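PDB 6EUD: ATP-dependent RNA helicase HrpB, which hydrolyses ATP to ADP and phosphate as a DExH-box RNA helicase of the DEAH/RHA group and binds single-stranded RNA. Local coordinates for residues G453-G458 against A525-S530; G511-A516 against E533-P538. All coordinates share one frame; numbering follows the deposited sequence.

Contact 1 of 2, residues G453-G458 against A525-S530; sequences GNSDLG and ANDALS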
# COMPACT_ATOMS: atom_id res chain seq x y z
N GLY A 453 -21.70 20.88 2.50
CA GLY A 453 -21.18 20.29 3.72
C GLY A 453 -22.19 19.46 4.47
O GLY A 453 -22.31 19.58 5.70
N ASN A 454 -22.92 18.61 3.75
CA ASN A 454 -23.98 17.81 4.37
C ASN A 454 -23.58 16.34 4.54
O ASN A 454 -23.15 15.68 3.59
CB ASN A 454 -25.26 17.91 3.56
CG ASN A 454 -26.48 17.56 4.38
OD1 ASN A 454 -26.39 16.85 5.39
ND2 ASN A 454 -27.64 18.03 3.94
N SER A 455 -23.73 15.84 5.76
CA SER A 455 -23.16 14.54 6.09
C SER A 455 -24.14 13.39 5.92
O SER A 455 -23.72 12.23 5.82
CB SER A 455 -22.63 14.54 7.53
OG SER A 455 -23.70 14.50 8.46
N ASP A 456 -25.44 13.69 5.91
CA ASP A 456 -26.44 12.65 5.76
C ASP A 456 -26.51 12.12 4.31
O ASP A 456 -26.82 12.86 3.37
CB ASP A 456 -27.81 13.16 6.23
CG ASP A 456 -28.86 12.07 6.26
OD1 ASP A 456 -28.49 10.88 6.11
OD2 ASP A 456 -30.05 12.39 6.47
N LEU A 457 -26.21 10.84 4.14
CA LEU A 457 -26.27 10.17 2.84
C LEU A 457 -27.73 10.02 2.37
O LEU A 457 -28.01 9.94 1.17
CB LEU A 457 -25.58 8.81 2.90
CG LEU A 457 -25.69 7.91 1.67
CD1 LEU A 457 -24.94 8.49 0.47
CD2 LEU A 457 -25.23 6.51 1.99
N GLY A 458 -28.65 10.00 3.32
CA GLY A 458 -30.07 9.95 3.01
C GLY A 458 -30.56 11.23 2.37
O GLY A 458 -31.52 11.25 1.61
N ALA A 525 -20.16 17.98 16.44
CA ALA A 525 -21.06 17.82 17.58
C ALA A 525 -22.46 18.40 17.32
O ALA A 525 -23.42 18.02 17.99
CB ALA A 525 -20.45 18.45 18.81
N ASN A 526 -22.57 19.33 16.37
CA ASN A 526 -23.87 19.91 16.02
C ASN A 526 -24.40 19.40 14.68
O ASN A 526 -25.11 20.11 13.97
CB ASN A 526 -23.78 21.43 16.00
CG ASN A 526 -23.63 22.02 17.39
OD1 ASN A 526 -24.61 22.14 18.14
ND2 ASN A 526 -22.41 22.39 17.74
N ASP A 527 -24.03 18.17 14.34
CA ASP A 527 -24.56 17.55 13.14
C ASP A 527 -25.78 16.73 13.48
O ASP A 527 -25.82 16.06 14.51
CB ASP A 527 -23.51 16.67 12.47
CG ASP A 527 -22.97 17.28 11.20
OD1 ASP A 527 -23.18 18.50 11.00
OD2 ASP A 527 -22.33 16.55 10.41
N ALA A 528 -26.77 16.79 12.60
CA ALA A 528 -27.98 16.00 12.75
C ALA A 528 -27.68 14.53 13.00
O ALA A 528 -28.33 13.89 13.83
CB ALA A 528 -28.85 16.15 11.52
N LEU A 529 -26.68 13.98 12.31
CA LEU A 529 -26.40 12.55 12.46
C LEU A 529 -25.75 12.21 13.81
O LEU A 529 -25.94 11.12 14.33
CB LEU A 529 -25.50 12.05 11.32
CG LEU A 529 -26.19 11.83 9.98
CD1 LEU A 529 -25.22 11.21 8.99
CD2 LEU A 529 -27.46 10.98 10.15
N SER A 530 -25.00 13.15 14.37
CA SER A 530 -24.34 12.92 15.67
C SER A 530 -25.35 12.96 16.83
O SER A 530 -24.97 12.88 18.00
CB SER A 530 -23.21 13.93 15.89
OG SER A 530 -23.67 15.26 15.83
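Ser455 and Leu529 form the tightly packed part of this contact. The methyl CD1 of Leu529 reaches across to the turn ahead of helix 457-462, where it lies 3.7 Å from the carbonyl Ser455 O and equally close to Asp456 CA. With CG beside its own backbone N (chi1 -76°), Leu529 directs both methyls at this bend; CD2 passes Asp456 OD1 at 4.2 Å, the two side chains crossing at about a right angle. Ser455 OG also lies against CD1, so the hydroxyl has an apolar flank as well as a polar partner.

That partner opens the looser side. Ser455 OG donates to Asp527 OD2 over 3.1 Å, arriving from above the carboxylate plane, 54° out of it. Asp527 is partly exposed, and the preceding residues Ala525 and Asn526 are exposed, so this single bond links the buried serine to the solvent-facing end of the loop. Asp456, likewise partly exposed, is the N-cap of helix 457-462: its OD1 accepts from Gly458 N at 2.9 Å, a capping bond that helps hold the carboxylate at the start of the helix, Gly458 N lying above its plane.

Beyond the two segments, Leu529 rests on Leu523 and on Ala554 and Leu556 of strand 554-556. Ser455 and Leu457 make backbone hydrogen bonds with Ala554, while Leu457 packs on Ile442 and Ile445, tying the start of helix 457-462 to helix 433-447.

Contact 2 of 2, residues G511-A516 against E533-P538; sequences GRYQLA and EWLIAP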
# COMPACT_ATOMS: atom_id res chain seq x y z
N GLY A 511 -20.60 13.09 18.62
CA GLY A 511 -19.66 13.37 17.56
C GLY A 511 -18.50 12.38 17.50
O GLY A 511 -17.87 12.25 16.45
N ARG A 512 -18.20 11.72 18.61
CA ARG A 512 -17.11 10.75 18.65
C ARG A 512 -17.61 9.34 18.39
O ARG A 512 -18.44 8.80 19.14
CB ARG A 512 -16.35 10.77 19.98
CG ARG A 512 -14.83 10.78 19.79
CD ARG A 512 -14.07 10.42 21.06
NE ARG A 512 -14.57 11.14 22.22
CZ ARG A 512 -14.41 10.74 23.48
NH1 ARG A 512 -13.76 9.61 23.74
NH2 ARG A 512 -14.90 11.46 24.47
N TYR A 513 -17.07 8.75 17.32
CA TYR A 513 -17.47 7.41 16.91
C TYR A 513 -16.28 6.48 16.81
O TYR A 513 -15.15 6.90 16.54
CB TYR A 513 -18.20 7.48 15.56
CG TYR A 513 -19.57 8.13 15.64
CD1 TYR A 513 -20.69 7.38 15.97
CD2 TYR A 513 -19.74 9.50 15.39
CE1 TYR A 513 -21.94 7.95 16.05
CE2 TYR A 513 -20.99 10.08 15.48
CZ TYR A 513 -22.09 9.30 15.81
OH TYR A 513 -23.34 9.84 15.91
N GLN A 514 -16.52 5.19 17.03
CA GLN A 514 -15.54 4.18 16.66
C GLN A 514 -16.09 3.31 15.53
O GLN A 514 -17.27 2.89 15.57
CB GLN A 514 -15.15 3.32 17.87
CG GLN A 514 -14.08 2.30 17.54
CD GLN A 514 -13.64 1.49 18.75
OE1 GLN A 514 -14.47 1.03 19.56
NE2 GLN A 514 -12.33 1.32 18.89
N LEU A 515 -15.27 3.04 14.53
CA LEU A 515 -15.71 2.18 13.42
C LEU A 515 -15.49 0.71 13.77
O LEU A 515 -14.70 0.39 14.67
CB LEU A 515 -14.98 2.53 12.12
CG LEU A 515 -15.09 3.98 11.62
CD1 LEU A 515 -14.47 4.09 10.25
CD2 LEU A 515 -16.53 4.46 11.58
N ALA A 516 -16.18 -0.18 13.07
CA ALA A 516 -16.06 -1.62 13.31
C ALA A 516 -14.62 -2.12 13.14
O ALA A 516 -14.24 -3.14 13.71
CB ALA A 516 -17.00 -2.41 12.38
N GLU A 533 -26.74 7.07 17.68
CA GLU A 533 -25.69 6.20 18.18
C GLU A 533 -25.06 5.28 17.13
O GLU A 533 -23.86 4.97 17.20
CB GLU A 533 -26.23 5.34 19.32
CG GLU A 533 -25.18 4.45 19.93
CD GLU A 533 -25.74 3.65 21.07
OE1 GLU A 533 -26.93 3.87 21.38
OE2 GLU A 533 -25.00 2.81 21.63
N TRP A 534 -25.86 4.82 16.18
CA TRP A 534 -25.32 3.91 15.18
C TRP A 534 -25.43 4.44 13.75
O TRP A 534 -26.51 4.81 13.31
CB TRP A 534 -26.02 2.56 15.28
CG TRP A 534 -25.60 1.80 16.45
CD1 TRP A 534 -26.16 1.84 17.69
CD2 TRP A 534 -24.53 0.85 16.52
NE1 TRP A 534 -25.49 0.98 18.54
CE2 TRP A 534 -24.49 0.36 17.84
CE3 TRP A 534 -23.60 0.37 15.60
CZ2 TRP A 534 -23.56 -0.59 18.26
CZ3 TRP A 534 -22.67 -0.58 16.02
CH2 TRP A 534 -22.66 -1.05 17.34
N LEU A 535 -24.30 4.46 13.06
CA LEU A 535 -24.25 4.92 11.67
C LEU A 535 -23.52 3.93 10.78
O LEU A 535 -22.86 3.02 11.27
CB LEU A 535 -23.55 6.27 11.57
CG LEU A 535 -24.02 7.40 12.48
CD1 LEU A 535 -23.06 8.59 12.38
CD2 LEU A 535 -25.47 7.81 12.14
N ILE A 536 -23.65 4.10 9.47
CA ILE A 536 -22.72 3.49 8.53
C ILE A 536 -22.07 4.65 7.80
O ILE A 536 -22.78 5.47 7.22
CB ILE A 536 -23.41 2.55 7.51
CG1 ILE A 536 -24.30 1.53 8.22
CG2 ILE A 536 -22.35 1.83 6.71
CD1 ILE A 536 -24.97 0.59 7.30
N ALA A 537 -20.75 4.75 7.86
CA ALA A 537 -20.07 5.89 7.25
C ALA A 537 -19.18 5.45 6.10
O ALA A 537 -17.98 5.23 6.29
CB ALA A 537 -19.24 6.64 8.29
N PRO A 538 -19.76 5.34 4.90
CA PRO A 538 -18.96 4.89 3.75
C PRO A 538 -17.86 5.88 3.34
O PRO A 538 -16.80 5.45 2.91
CB PRO A 538 -20.01 4.72 2.64
CG PRO A 538 -21.15 5.51 3.05
CD PRO A 538 -21.18 5.47 4.54
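Tyr513 meets Leu535 through a CH-pi contact: the methyl CD1 of Leu535 sits over one face of the ring, 4.0 Å from its centroid and 26° off the normal. It is displaced toward the hydroxyl end, where it comes within 3.6 Å of Tyr513 CZ. The two side chains cross at about a right angle.

Strands 512-515 and 534-542 do not pair with each other here. Each runs antiparallel to strand 503-506, and the curl of this sheet brings their side chains together across its interior, an arrangement consistent with the small beta-barrel (OB-fold) domain of DEAH/RHA helicases.

The polar contacts lie at one edge of the ring and at its hydroxyl. Glu533 O lies at that edge, near the ring plane, 3.7 Å from Tyr513 CE1. The phenol oxygen is hydrogen-bonded to His532 O, so the ring spans from its own strand to the backbone just before strand 534-542; its CG anti to the carbonyl carbon (chi1 -70°), the side chain extends from strand 512-515 to that backbone. With an alanine here instead of Tyr513, the Leu535 methyl would probably lose the aromatic face it rests on and the His532 carbonyl its hydroxyl partner. The Glu533 side chain departs from Tyr513, and its OE2 forms a salt bridge with Arg505 of strand 503-506.

Overall arrangement
The centres of the two contacts lie about 12 Å apart, on the same side of the chain's centre, and their segments alternate in sequence: 453-458, 511-516, 525-530, 533-538. Contact 1 joins the turn leading into helix 457-462 to the loop between strands 520-522 and 534-542, whereas contact 2 joins side chains of two strands of the curled sheet that are not paired with each other. The 525-530 loop and strand 534-542 follow one another closely, and the contacts meet there: Tyr513 OH lies 3.2 Å from Ser530 CA. Together they tie the start of helix 457-462 and the curled sheet into one packed unit, away from the ATP-binding residues and the DEFH box.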